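Local coordinates for glutamic acid/alanine-rich protein (Trypanosoma congolense, PDB 2Y44) that serves as a surface protein of the parasite, its mostly helical ectodomain probably standing out from the cell membrane as part of the surface coat, at residues 3-8 / 140-145; 10-15 / 133-138; 70-74 / 176-180. All coordinates share one frame; numbering follows the deposited sequence.

Interaction 1 (3-8 / 140-145); sequences EEVQTM and ALAELL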
ATOM      1  N   GLU A   3     -28.236   6.648   6.584  1.00 18.40           N
ATOM      2  CA  GLU A   3     -27.101   5.982   7.242  1.00 19.78           C
ATOM      3  C   GLU A   3     -26.372   5.063   6.257  1.00 17.66           C
ATOM      4  O   GLU A   3     -25.149   4.969   6.233  1.00 16.99           O
ATOM      5  CB  GLU A   3     -27.557   5.206   8.488  1.00 19.47           C
ATOM      6  CG  GLU A   3     -26.438   4.497   9.228  1.00 18.73           C
ATOM      7  CD  GLU A   3     -26.903   3.830  10.522  1.00 21.00           C
ATOM      8  OE1 GLU A   3     -28.114   3.543  10.653  1.00 24.97           O
ATOM      9  OE2 GLU A   3     -26.023   3.553  11.377  1.00 26.36           O
ATOM     10  N   GLU A   4     -27.144   4.311   5.490  1.00 17.42           N
ATOM     11  CA  GLU A   4     -26.547   3.394   4.547  1.00 18.33           C
ATOM     12  C   GLU A   4     -25.794   4.139   3.446  1.00 17.53           C
ATOM     13  O   GLU A   4     -24.744   3.699   2.997  1.00 16.15           O
ATOM     14  CB  GLU A   4     -27.670   2.573   3.940  1.00 18.75           C
ATOM     15  CG  GLU A   4     -27.267   1.228   3.666  1.00 28.08           C
ATOM     16  CD  GLU A   4     -27.309   0.996   2.221  1.00 38.61           C
ATOM     17  OE1 GLU A   4     -26.493   1.648   1.521  1.00 37.73           O
ATOM     18  OE2 GLU A   4     -28.256   0.295   1.785  1.00 41.33           O
ATOM     19  N   VAL A   5     -26.355   5.263   3.010  1.00 15.40           N
ATOM     20  CA  VAL A   5     -25.738   6.055   1.948  1.00 15.05           C
ATOM     21  C   VAL A   5     -24.413   6.619   2.399  1.00 13.48           C
ATOM     22  O   VAL A   5     -23.429   6.566   1.654  1.00 14.66           O
ATOM     23  CB  VAL A   5     -26.640   7.200   1.505  1.00 13.76           C
ATOM     24  CG1 VAL A   5     -25.940   8.065   0.461  1.00 17.90           C
ATOM     25  CG2 VAL A   5     -27.951   6.635   0.899  1.00 14.61           C
ATOM     26  N   GLN A   6     -24.379   7.128   3.625  1.00 13.45           N
ATOM     27  CA  GLN A   6     -23.158   7.711   4.159  1.00 16.63           C
ATOM     28  C   GLN A   6     -22.121   6.640   4.413  1.00 13.42           C
ATOM     29  O   GLN A   6     -20.921   6.834   4.207  1.00 11.92           O
ATOM     30  CB  GLN A   6     -23.441   8.437   5.459  1.00 15.96           C
ATOM     31  CG  GLN A   6     -24.151   9.794   5.287  1.00 21.39           C
ATOM     32  CD  GLN A   6     -23.250  10.912   4.701  1.00 28.25           C
ATOM     33  OE1 GLN A   6     -22.312  10.665   3.922  1.00 30.68           O
ATOM     34  NE2 GLN A   6     -23.528  12.159   5.109  1.00 37.16           N
ATOM     35  N   THR A   7     -22.594   5.459   4.802  1.00 15.76           N
ATOM     36  CA  THR A   7     -21.663   4.343   5.049  1.00 14.20           C
ATOM     37  C   THR A   7     -21.080   3.792   3.737  1.00 15.70           C
ATOM     38  O   THR A   7     -19.893   3.479   3.644  1.00 15.97           O
ATOM     39  CB  THR A   7     -22.386   3.267   5.944  1.00 15.51           C
ATOM     40  OG1 THR A   7     -22.771   3.890   7.175  1.00 14.98           O
ATOM     41  CG2 THR A   7     -21.495   2.120   6.258  1.00 17.29           C
ATOM     42  N   MET A   8     -21.897   3.764   2.685  1.00 15.85           N
ATOM     43  CA  MET A   8     -21.459   3.376   1.354  1.00 16.74           C
ATOM     44  C   MET A   8     -20.475   4.434   0.848  1.00 14.38           C
ATOM     45  O   MET A   8     -19.512   4.099   0.161  1.00 13.65           O
ATOM     46  CB  MET A   8     -22.658   3.288   0.402  1.00 17.98           C
ATOM     47  CG  MET A   8     -22.275   3.032  -1.067  1.00 25.15           C
ATOM     48  SD  MET A   8     -23.586   2.314  -2.072  1.00 30.40           S
ATOM     49  CE  MET A   8     -25.066   2.828  -1.124  1.00 29.02           C
ATOM     50  N   ALA A 140     -18.493  -1.757   8.449  1.00 12.09           N
ATOM     51  CA  ALA A 140     -19.577  -0.843   8.788  1.00 12.16           C
ATOM     52  C   ALA A 140     -20.717  -1.000   7.813  1.00 12.58           C
ATOM     53  O   ALA A 140     -21.880  -1.060   8.223  1.00 11.33           O
ATOM     54  CB  ALA A 140     -19.063   0.623   8.781  1.00 12.70           C
ATOM     55  N   LEU A 141     -20.365  -1.104   6.535  1.00 10.94           N
ATOM     56  CA  LEU A 141     -21.385  -1.334   5.511  1.00 12.75           C
ATOM     57  C   LEU A 141     -22.074  -2.709   5.675  1.00 13.72           C
ATOM     58  O   LEU A 141     -23.297  -2.793   5.656  1.00 13.28           O
ATOM     59  CB  LEU A 141     -20.808  -1.174   4.109  1.00 14.31           C
ATOM     60  CG  LEU A 141     -21.839  -1.270   2.962  1.00 10.30           C
ATOM     61  CD1 LEU A 141     -22.957  -0.171   3.068  1.00 15.22           C
ATOM     62  CD2 LEU A 141     -21.055  -1.120   1.630  1.00 16.48           C
ATOM     63  N   ALA A 142     -21.283  -3.735   5.966  1.00 14.14           N
ATOM     64  CA  ALA A 142     -21.816  -5.087   6.196  1.00 14.19           C
ATOM     65  C   ALA A 142     -22.812  -5.100   7.355  1.00 14.60           C
ATOM     66  O   ALA A 142     -23.872  -5.782   7.321  1.00 14.95           O
ATOM     67  CB  ALA A 142     -20.691  -6.084   6.440  1.00 15.91           C
ATOM     68  N   GLU A 143     -22.488  -4.352   8.395  1.00 14.38           N
ATOM     69  CA  GLU A 143     -23.338  -4.293   9.586  1.00 16.25           C
ATOM     70  C   GLU A 143     -24.732  -3.734   9.336  1.00 15.98           C
ATOM     71  O   GLU A 143     -25.679  -4.136  10.012  1.00 15.23           O
ATOM     72  CB  GLU A 143     -22.635  -3.481  10.695  1.00 14.74           C
ATOM     73  CG  GLU A 143     -21.462  -4.257  11.321  1.00 14.82           C
ATOM     74  CD  GLU A 143     -20.416  -3.344  11.924  1.00 17.36           C
ATOM     75  OE1 GLU A 143     -20.725  -2.148  12.119  1.00 14.16           O
ATOM     76  OE2 GLU A 143     -19.344  -3.855  12.332  1.00 15.48           O
ATOM     77  N   LEU A 144     -24.863  -2.814   8.364  1.00 13.80           N
ATOM     78  CA  LEU A 144     -26.175  -2.248   8.017  1.00 14.24           C
ATOM     79  C   LEU A 144     -27.049  -3.186   7.161  1.00 14.96           C
ATOM     80  O   LEU A 144     -28.257  -2.931   7.001  1.00 17.46           O
ATOM     81  CB  LEU A 144     -26.024  -0.920   7.250  1.00 15.08           C
ATOM     82  CG  LEU A 144     -25.249   0.177   8.006  1.00 14.68           C
ATOM     83  CD1 LEU A 144     -25.312   1.529   7.251  1.00 17.73           C
ATOM     84  CD2 LEU A 144     -25.825   0.325   9.412  1.00 18.09           C
ATOM     85  N   LEU A 145     -26.416  -4.177   6.539  1.00 14.54           N
ATOM     86  CA  LEU A 145     -27.070  -5.023   5.571  1.00 16.52           C
ATOM     87  C   LEU A 145     -26.904  -6.504   5.900  1.00 16.90           C
ATOM     88  O   LEU A 145     -26.133  -7.207   5.237  1.00 18.70           O
ATOM     89  CB  LEU A 145     -26.504  -4.710   4.176  1.00 16.36           C
ATOM     90  CG  LEU A 145     -26.702  -3.233   3.825  1.00 21.26           C
ATOM     91  CD1 LEU A 145     -25.756  -2.824   2.717  1.00 23.88           C
ATOM     92  CD2 LEU A 145     -28.150  -3.015   3.371  1.00 22.87           C
TER
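Thr7 faces the end of helix 131-144, packed against Ala140, Leu141 and Leu144. Its CB and OG1 share one leucine methyl, while CG2 turns to the backbone of Leu141 and to Ala140. Thr7 CB rests 3.6 Å from Leu144 CD1. Beyond it the chain forks. The hydroxyl lies beside the backbone N (chi1 -59°) and turns back along its own helix, where Thr7 OG1 donates to Glu3 O at 2.8 Å. It reaches that carbonyl 29° out of its plane, from the face opposite to Thr7 N, so two bonds grip the oxygen and the hydroxyl is held in place. Thr7 OG1 also meets the tip of Leu144, 3.5 Å from Leu144 CD1. The methyl branch instead points across to the partner backbone: Thr7 CG2 sits 3.4 Å from Leu141 N and touches the methyl of Ala140.

Leu144 uses both of its methyls. Leu144 CD1 nestles on the first helix, 3.5 Å from Glu4 CA. Leu144 CD2 lies 3.8 Å from Glu3 OE2, at the end of the extended Glu3 side chain. Glu4 bends at chi2 and passes Leu145 at about a right angle, with Glu4 OE2 3.7 Å from Leu145 CD2. Leu141 CD1 completes the patch against Met8 CB at 4.4 Å. No hydrogen bond links the two segments; leucine methyls against the glutamate chains, carboxylates included, and side chains against backbone make the join by van der Waals contact.

The segments run antiparallel, 155° apart, near the surface at the end of the bundle that holds helix 2-16. Val5 packs on helices 113-120 and 57-107, while Ala142, and Leu145 just past the helix end, touch helix 149-183.

Interaction 2 (10-15 / 133-138); sequences DVARQL and SLESAF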
ATOM      1  N   ASP A  10     -18.360   6.190   2.713  1.00 12.14           N
ATOM      2  CA  ASP A  10     -17.092   5.892   3.337  1.00 14.57           C
ATOM      3  C   ASP A  10     -16.359   4.783   2.605  1.00 13.37           C
ATOM      4  O   ASP A  10     -15.148   4.872   2.384  1.00 13.37           O
ATOM      5  CB  ASP A  10     -17.298   5.547   4.809  1.00 13.79           C
ATOM      6  CG  ASP A  10     -17.859   6.726   5.620  1.00 18.86           C
ATOM      7  OD1 ASP A  10     -17.791   7.892   5.159  1.00 19.23           O
ATOM      8  OD2 ASP A  10     -18.267   6.490   6.794  1.00 21.32           O
ATOM      9  N   VAL A  11     -17.091   3.727   2.217  1.00 12.38           N
ATOM     10  CA  VAL A  11     -16.448   2.672   1.429  1.00 12.67           C
ATOM     11  C   VAL A  11     -15.928   3.258   0.102  1.00 12.36           C
ATOM     12  O   VAL A  11     -14.800   3.009  -0.274  1.00 14.69           O
ATOM     13  CB  VAL A  11     -17.430   1.512   1.171  1.00 11.88           C
ATOM     14  CG1 VAL A  11     -16.920   0.570   0.073  1.00 16.64           C
ATOM     15  CG2 VAL A  11     -17.583   0.733   2.463  1.00 11.98           C
ATOM     16  N   ALA A  12     -16.769   4.013  -0.605  1.00 13.62           N
ATOM     17  CA  ALA A  12     -16.350   4.566  -1.883  1.00 12.70           C
ATOM     18  C   ALA A  12     -15.083   5.425  -1.749  1.00 12.87           C
ATOM     19  O   ALA A  12     -14.177   5.314  -2.568  1.00 13.46           O
ATOM     20  CB  ALA A  12     -17.475   5.373  -2.509  1.00 12.90           C
ATOM     21  N   ARG A  13     -15.004   6.237  -0.698  1.00 15.75           N
ATOM     22  CA  ARG A  13     -13.791   7.095  -0.474  1.00 15.03           C
ATOM     23  C   ARG A  13     -12.535   6.270  -0.211  1.00 17.33           C
ATOM     24  O   ARG A  13     -11.426   6.614  -0.659  1.00 16.36           O
ATOM     25  CB  ARG A  13     -14.032   8.070   0.692  1.00 16.18           C
ATOM     26  CG  ARG A  13     -15.104   9.128   0.361  1.00 16.23           C
ATOM     27  CD  ARG A  13     -14.579  10.503   0.718  1.00 25.20           C
ATOM     28  NE  ARG A  13     -15.416  11.603   0.231  1.00 25.92           N
ATOM     29  CZ  ARG A  13     -16.399  12.165   0.932  1.00 27.78           C
ATOM     30  NH1 ARG A  13     -16.738  11.679   2.126  1.00 28.33           N
ATOM     31  NH2 ARG A  13     -17.010  13.243   0.452  1.00 23.90           N
ATOM     32  N   GLN A  14     -12.702   5.177   0.537  1.00 15.27           N
ATOM     33  CA  GLN A  14     -11.623   4.191   0.707  1.00 16.11           C
ATOM     34  C   GLN A  14     -11.168   3.584  -0.617  1.00 15.84           C
ATOM     35  O   GLN A  14      -9.979   3.577  -0.920  1.00 16.38           O
ATOM     36  CB  GLN A  14     -12.020   3.097   1.726  1.00 14.36           C
ATOM     37  CG  GLN A  14     -12.355   3.635   3.111  1.00 15.50           C
ATOM     38  CD  GLN A  14     -11.120   4.063   3.909  1.00 16.77           C
ATOM     39  OE1 GLN A  14     -11.073   5.165   4.486  1.00 23.90           O
ATOM     40  NE2 GLN A  14     -10.136   3.196   3.963  1.00 12.69           N
ATOM     41  N   LEU A  15     -12.108   3.041  -1.396  1.00 14.52           N
ATOM     42  CA  LEU A  15     -11.802   2.511  -2.707  1.00 14.03           C
ATOM     43  C   LEU A  15     -11.112   3.547  -3.616  1.00 14.04           C
ATOM     44  O   LEU A  15     -10.125   3.255  -4.285  1.00 15.29           O
ATOM     45  CB  LEU A  15     -13.074   1.980  -3.371  1.00 12.83           C
ATOM     46  CG  LEU A  15     -13.728   0.763  -2.704  1.00 12.12           C
ATOM     47  CD1 LEU A  15     -15.057   0.452  -3.369  1.00 15.45           C
ATOM     48  CD2 LEU A  15     -12.794  -0.465  -2.676  1.00 14.91           C
ATOM     49  N   SER A 133      -8.266   0.862   7.897  1.00 17.01           N
ATOM     50  CA  SER A 133      -9.388   1.809   7.612  1.00 15.38           C
ATOM     51  C   SER A 133     -10.344   1.257   6.540  1.00 14.48           C
ATOM     52  O   SER A 133     -11.573   1.406   6.628  1.00 14.61           O
ATOM     53  CB  SER A 133      -8.885   3.183   7.181  1.00 15.66           C
ATOM     54  OG  SER A 133      -8.203   3.104   5.933  1.00 19.00           O
ATOM     55  N   LEU A 134      -9.764   0.563   5.575  1.00 14.92           N
ATOM     56  CA  LEU A 134     -10.529  -0.095   4.515  1.00 15.37           C
ATOM     57  C   LEU A 134     -11.365  -1.254   5.089  1.00 15.43           C
ATOM     58  O   LEU A 134     -12.575  -1.303   4.873  1.00 16.63           O
ATOM     59  CB  LEU A 134      -9.548  -0.582   3.463  1.00 17.14           C
ATOM     60  CG  LEU A 134     -10.000  -1.426   2.307  1.00 23.12           C
ATOM     61  CD1 LEU A 134     -10.916  -0.518   1.484  1.00 20.16           C
ATOM     62  CD2 LEU A 134      -8.727  -1.819   1.485  1.00 22.82           C
ATOM     63  N   GLU A 135     -10.767  -2.092   5.945  1.00 16.12           N
ATOM     64  CA  GLU A 135     -11.558  -3.161   6.571  1.00 16.03           C
ATOM     65  C   GLU A 135     -12.706  -2.599   7.414  1.00 15.89           C
ATOM     66  O   GLU A 135     -13.821  -3.136   7.425  1.00 16.16           O
ATOM     67  CB  GLU A 135     -10.654  -4.050   7.438  1.00 16.21           C
ATOM     68  CG  GLU A 135     -11.377  -5.250   8.025  1.00 19.76           C
ATOM     69  CD  GLU A 135     -10.394  -6.250   8.621  1.00 33.72           C
ATOM     70  OE1 GLU A 135      -9.754  -5.927   9.645  1.00 35.96           O
ATOM     71  OE2 GLU A 135     -10.241  -7.342   8.049  1.00 36.62           O
ATOM     72  N   SER A 136     -12.430  -1.549   8.183  1.00 14.84           N
ATOM     73  CA  SER A 136     -13.455  -0.974   9.022  1.00 16.52           C
ATOM     74  C   SER A 136     -14.631  -0.463   8.196  1.00 16.37           C
ATOM     75  O   SER A 136     -15.804  -0.705   8.547  1.00 14.98           O
ATOM     76  CB  SER A 136     -12.866   0.166   9.829  1.00 18.65           C
ATOM     77  OG  SER A 136     -11.941  -0.380  10.770  1.00 24.24           O
ATOM     78  N   ALA A 137     -14.308   0.183   7.077  1.00 13.51           N
ATOM     79  CA  ALA A 137     -15.339   0.753   6.204  1.00 14.56           C
ATOM     80  C   ALA A 137     -16.251  -0.367   5.664  1.00 13.48           C
ATOM     81  O   ALA A 137     -17.476  -0.217   5.631  1.00 13.89           O
ATOM     82  CB  ALA A 137     -14.696   1.553   5.037  1.00 13.58           C
ATOM     83  N   PHE A 138     -15.667  -1.472   5.236  1.00 14.37           N
ATOM     84  CA  PHE A 138     -16.501  -2.566   4.731  1.00 13.50           C
ATOM     85  C   PHE A 138     -17.293  -3.219   5.855  1.00 14.72           C
ATOM     86  O   PHE A 138     -18.436  -3.600   5.638  1.00 16.52           O
ATOM     87  CB  PHE A 138     -15.650  -3.613   3.995  1.00 14.19           C
ATOM     88  CG  PHE A 138     -15.409  -3.272   2.550  1.00 15.57           C
ATOM     89  CD1 PHE A 138     -16.301  -3.689   1.584  1.00 13.21           C
ATOM     90  CD2 PHE A 138     -14.314  -2.528   2.180  1.00 14.24           C
ATOM     91  CE1 PHE A 138     -16.137  -3.357   0.242  1.00 12.28           C
ATOM     92  CE2 PHE A 138     -14.118  -2.207   0.817  1.00 12.77           C
ATOM     93  CZ  PHE A 138     -15.022  -2.634  -0.135  1.00 15.01           C
TER
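Val11 lays its CG1 methyl over one face of the Phe138 ring, 4.1 Å from the centroid and 24° off the ring normal, a CH-pi contact. With CG1 anti to the backbone N (chi1 166°), the other methyl is turned to the partner backbone, and Val11 CG2 comes 3.3 Å from Ala137 O. Leu15 CD2 meets the edge of the same ring, 4.0 Å from Phe138 CZ. Farther along, Gln14 bends at chi2, packing on Leu134 and Ala137 before its amide reaches Ser133. Gln14 CB is 3.8 Å from Leu134 CD1. Gln14 CG is 3.7 Å from Ala137 CB. Gln14 NE2 donates to Ser133 OG at 2.8 Å, with the serine oxygen tilted slightly out of the amide plane.

In the next shell, Ser133 OG is also bonded to Thr130 N, which anchors the acceptor at the start of helix 131-144. Phe159 of helix 149-183 touches Leu15, Leu134 and Phe138, and Leu15 also reaches Ile96 and Thr99 of helix 57-107.

The antiparallel pair is thus apolar on its inner side, within the bundle core, and polar beside Gln14. There one bond orients the amide amid otherwise apolar packing, although Gln14 NE2 also lies close to another donor, Leu134 N.

Interaction 3 (70-74 / 176-180); sequences AAQRA and AKYEA. Unlike the reference sequence in segment 176-180: Tyr178 (reference Ser).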
ATOM      1  N   ALA A  70      21.500  -7.243   1.588  1.00 16.41           N
ATOM      2  CA  ALA A  70      20.363  -6.433   1.992  1.00 14.83           C
ATOM      3  C   ALA A  70      19.823  -5.588   0.861  1.00 14.35           C
ATOM      4  O   ALA A  70      18.629  -5.491   0.702  1.00 15.03           O
ATOM      5  CB  ALA A  70      20.690  -5.561   3.217  1.00 13.18           C
ATOM      6  N   ALA A  71      20.700  -5.021   0.026  1.00 13.74           N
ATOM      7  CA  ALA A  71      20.262  -4.255  -1.143  1.00 13.09           C
ATOM      8  C   ALA A  71      19.562  -5.150  -2.155  1.00 15.98           C
ATOM      9  O   ALA A  71      18.572  -4.738  -2.756  1.00 16.64           O
ATOM     10  CB  ALA A  71      21.485  -3.570  -1.793  1.00 12.85           C
ATOM     11  N   GLN A  72      20.014  -6.405  -2.252  1.00 14.71           N
ATOM     12  CA  GLN A  72      19.419  -7.338  -3.183  1.00 19.42           C
ATOM     13  C   GLN A  72      17.991  -7.657  -2.736  1.00 16.84           C
ATOM     14  O   GLN A  72      17.049  -7.646  -3.527  1.00 17.96           O
ATOM     15  CB  GLN A  72      20.264  -8.595  -3.144  1.00 20.80           C
ATOM     16  CG  GLN A  72      20.779  -8.986  -4.430  1.00 33.87           C
ATOM     17  CD  GLN A  72      19.836  -9.940  -5.073  1.00 38.59           C
ATOM     18  OE1 GLN A  72      18.673  -9.604  -5.309  1.00 47.89           O
ATOM     19  NE2 GLN A  72      20.309 -11.157  -5.342  1.00 40.27           N
ATOM     20  N   ARG A  73      17.839  -7.882  -1.450  1.00 15.86           N
ATOM     21  CA  ARG A  73      16.512  -8.115  -0.880  1.00 16.07           C
ATOM     22  C   ARG A  73      15.573  -6.912  -1.130  1.00 16.20           C
ATOM     23  O   ARG A  73      14.400  -7.064  -1.473  1.00 16.43           O
ATOM     24  CB  ARG A  73      16.609  -8.440   0.616  1.00 18.39           C
ATOM     25  CG  ARG A  73      17.247  -9.817   0.930  1.00 19.60           C
ATOM     26  CD  ARG A  73      17.002 -10.208   2.391  1.00 22.84           C
ATOM     27  NE  ARG A  73      17.699  -9.306   3.310  1.00 22.35           N
ATOM     28  CZ  ARG A  73      18.985  -9.429   3.649  1.00 19.86           C
ATOM     29  NH1 ARG A  73      19.736 -10.385   3.103  1.00 20.72           N
ATOM     30  NH2 ARG A  73      19.549  -8.524   4.431  1.00 28.17           N
ATOM     31  N   ALA A  74      16.098  -5.718  -0.931  1.00 16.45           N
ATOM     32  CA  ALA A  74      15.331  -4.503  -1.206  1.00 15.84           C
ATOM     33  C   ALA A  74      14.902  -4.452  -2.649  1.00 17.81           C
ATOM     34  O   ALA A  74      13.743  -4.120  -2.917  1.00 18.58           O
ATOM     35  CB  ALA A  74      16.135  -3.198  -0.807  1.00 15.73           C
ATOM     36  N   ALA A 176      15.158  -3.988   4.944  1.00 14.06           N
ATOM     37  CA  ALA A 176      16.310  -4.261   4.110  1.00 16.60           C
ATOM     38  C   ALA A 176      17.237  -3.043   4.074  1.00 15.61           C
ATOM     39  O   ALA A 176      18.436  -3.189   4.214  1.00 14.49           O
ATOM     40  CB  ALA A 176      15.871  -4.658   2.690  1.00 16.07           C
ATOM     41  N   LYS A 177      16.681  -1.863   3.817  1.00 17.76           N
ATOM     42  CA  LYS A 177      17.449  -0.595   3.980  1.00 16.66           C
ATOM     43  C   LYS A 177      18.127  -0.456   5.342  1.00 16.76           C
ATOM     44  O   LYS A 177      19.321  -0.121   5.412  1.00 18.40           O
ATOM     45  CB  LYS A 177      16.585   0.627   3.669  1.00 16.97           C
ATOM     46  CG  LYS A 177      17.123   1.974   4.178  1.00 22.05           C
ATOM     47  CD  LYS A 177      16.082   3.065   3.934  1.00 28.17           C
ATOM     48  CE  LYS A 177      14.890   2.978   4.907  1.00 35.68           C
ATOM     49  NZ  LYS A 177      13.645   3.568   4.314  1.00 37.66           N
ATOM     50  N   TYR A 178      17.400  -0.778   6.420  1.00 16.46           N
ATOM     51  CA  TYR A 178      17.948  -0.656   7.760  1.00 16.71           C
ATOM     52  C   TYR A 178      19.147  -1.608   7.981  1.00 16.81           C
ATOM     53  O   TYR A 178      20.186  -1.206   8.502  1.00 17.41           O
ATOM     54  CB  TYR A 178      16.838  -0.901   8.781  1.00 14.24           C
ATOM     55  CG  TYR A 178      17.281  -0.746  10.220  1.00 16.14           C
ATOM     56  CD1 TYR A 178      17.549   0.517  10.752  1.00 24.27           C
ATOM     57  CD2 TYR A 178      17.530  -1.864  11.010  1.00 15.66           C
ATOM     58  CE1 TYR A 178      17.972   0.660  12.071  1.00 22.98           C
ATOM     59  CE2 TYR A 178      17.912  -1.733  12.343  1.00 20.89           C
ATOM     60  CZ  TYR A 178      18.149  -0.477  12.854  1.00 21.26           C
ATOM     61  OH  TYR A 178      18.608  -0.353  14.157  1.00 24.56           O
ATOM     62  N   GLU A 179      19.025  -2.854   7.552  1.00 16.52           N
ATOM     63  CA  GLU A 179      20.182  -3.763   7.628  1.00 16.18           C
ATOM     64  C   GLU A 179      21.357  -3.320   6.765  1.00 15.18           C
ATOM     65  O   GLU A 179      22.530  -3.452   7.182  1.00 17.05           O
ATOM     66  CB  GLU A 179      19.784  -5.158   7.201  1.00 17.67           C
ATOM     67  CG  GLU A 179      18.919  -5.901   8.213  1.00 19.91           C
ATOM     68  CD  GLU A 179      18.792  -7.361   7.835  1.00 25.68           C
ATOM     69  OE1 GLU A 179      19.700  -8.167   8.164  1.00 30.95           O
ATOM     70  OE2 GLU A 179      17.817  -7.680   7.140  1.00 29.57           O
ATOM     71  N   ALA A 180      21.054  -2.764   5.584  1.00 13.85           N
ATOM     72  CA  ALA A 180      22.124  -2.340   4.647  1.00 17.27           C
ATOM     73  C   ALA A 180      22.946  -1.228   5.287  1.00 18.88           C
ATOM     74  O   ALA A 180      24.185  -1.282   5.331  1.00 18.12           O
ATOM     75  CB  ALA A 180      21.525  -1.852   3.336  1.00 15.17           C
TER
HETATM   76  O   HOH W   1      16.226  -7.386   5.160  1.00 25.42           O
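Arg73 and Glu179 meet obliquely, the carboxylate turned 28° from the guanidinium. Ala70 CA sits 3.3 Å from the plane of the Arg73 guanidinium, toward the rim of one face, while a water occupies its edge, in plane. The two charged residues flank an antiparallel, alanine-rich helix pair within the long helical bundle of this ectodomain, packed closely as in an Alacoil: the axes of segments 70-74 and 176-180 approach to 8.2 Å.

With CG beside the backbone N and the chain bent at chi3 (-66°), Arg73 folds its guanidinium back over Ala70 toward Glu179. The salt bridge itself is slack: Arg73 NH2 reaches Glu179 OE2 at 3.3 Å, and the hydrogen bond within it is weak and bent (124°). The water bridges the pair. It accepts from Arg73 NE at 3.0 Å. The same water donates to Glu179 OE2 at 2.6 Å. Glu175 brings a second carboxylate close to that oxygen, so the arginine and the water probably offset some of the resulting repulsion.

Deeper in, alanines make most of the packing. Ala74 CB meets Ala176 CB at 3.8 Å, and Ala70 CB meets Ala180 CB at the same separation. Helix 18-53 backs this seam, Ala36 touching both Ala74 and Ala180. The absence of larger side chains brings methyl and backbone together: Ala70 CB rests 3.4 Å from Ala176 O.

From the N terminus, helix 2-16 makes both interaction 1 and interaction 2 with helix 131-144. Interaction 1 closes the longer loop and interaction 2 nests inside it; the two touch where Leu141 CD2 meets Val11 CG2. Between their segments on the first helix, Cys9 forms a disulfide with Cys122, adding a covalent tie at the same end of the bundle. Interaction 3 begins inside both loops, on helix 57-107, and ends beyond them on helix 149-183, so it crosses both. It lies on the opposite side of the chain's centre, about 43 Å from interaction 1 and 33 Å from interaction 2 between centres, and joins two of the long helices of the bundle.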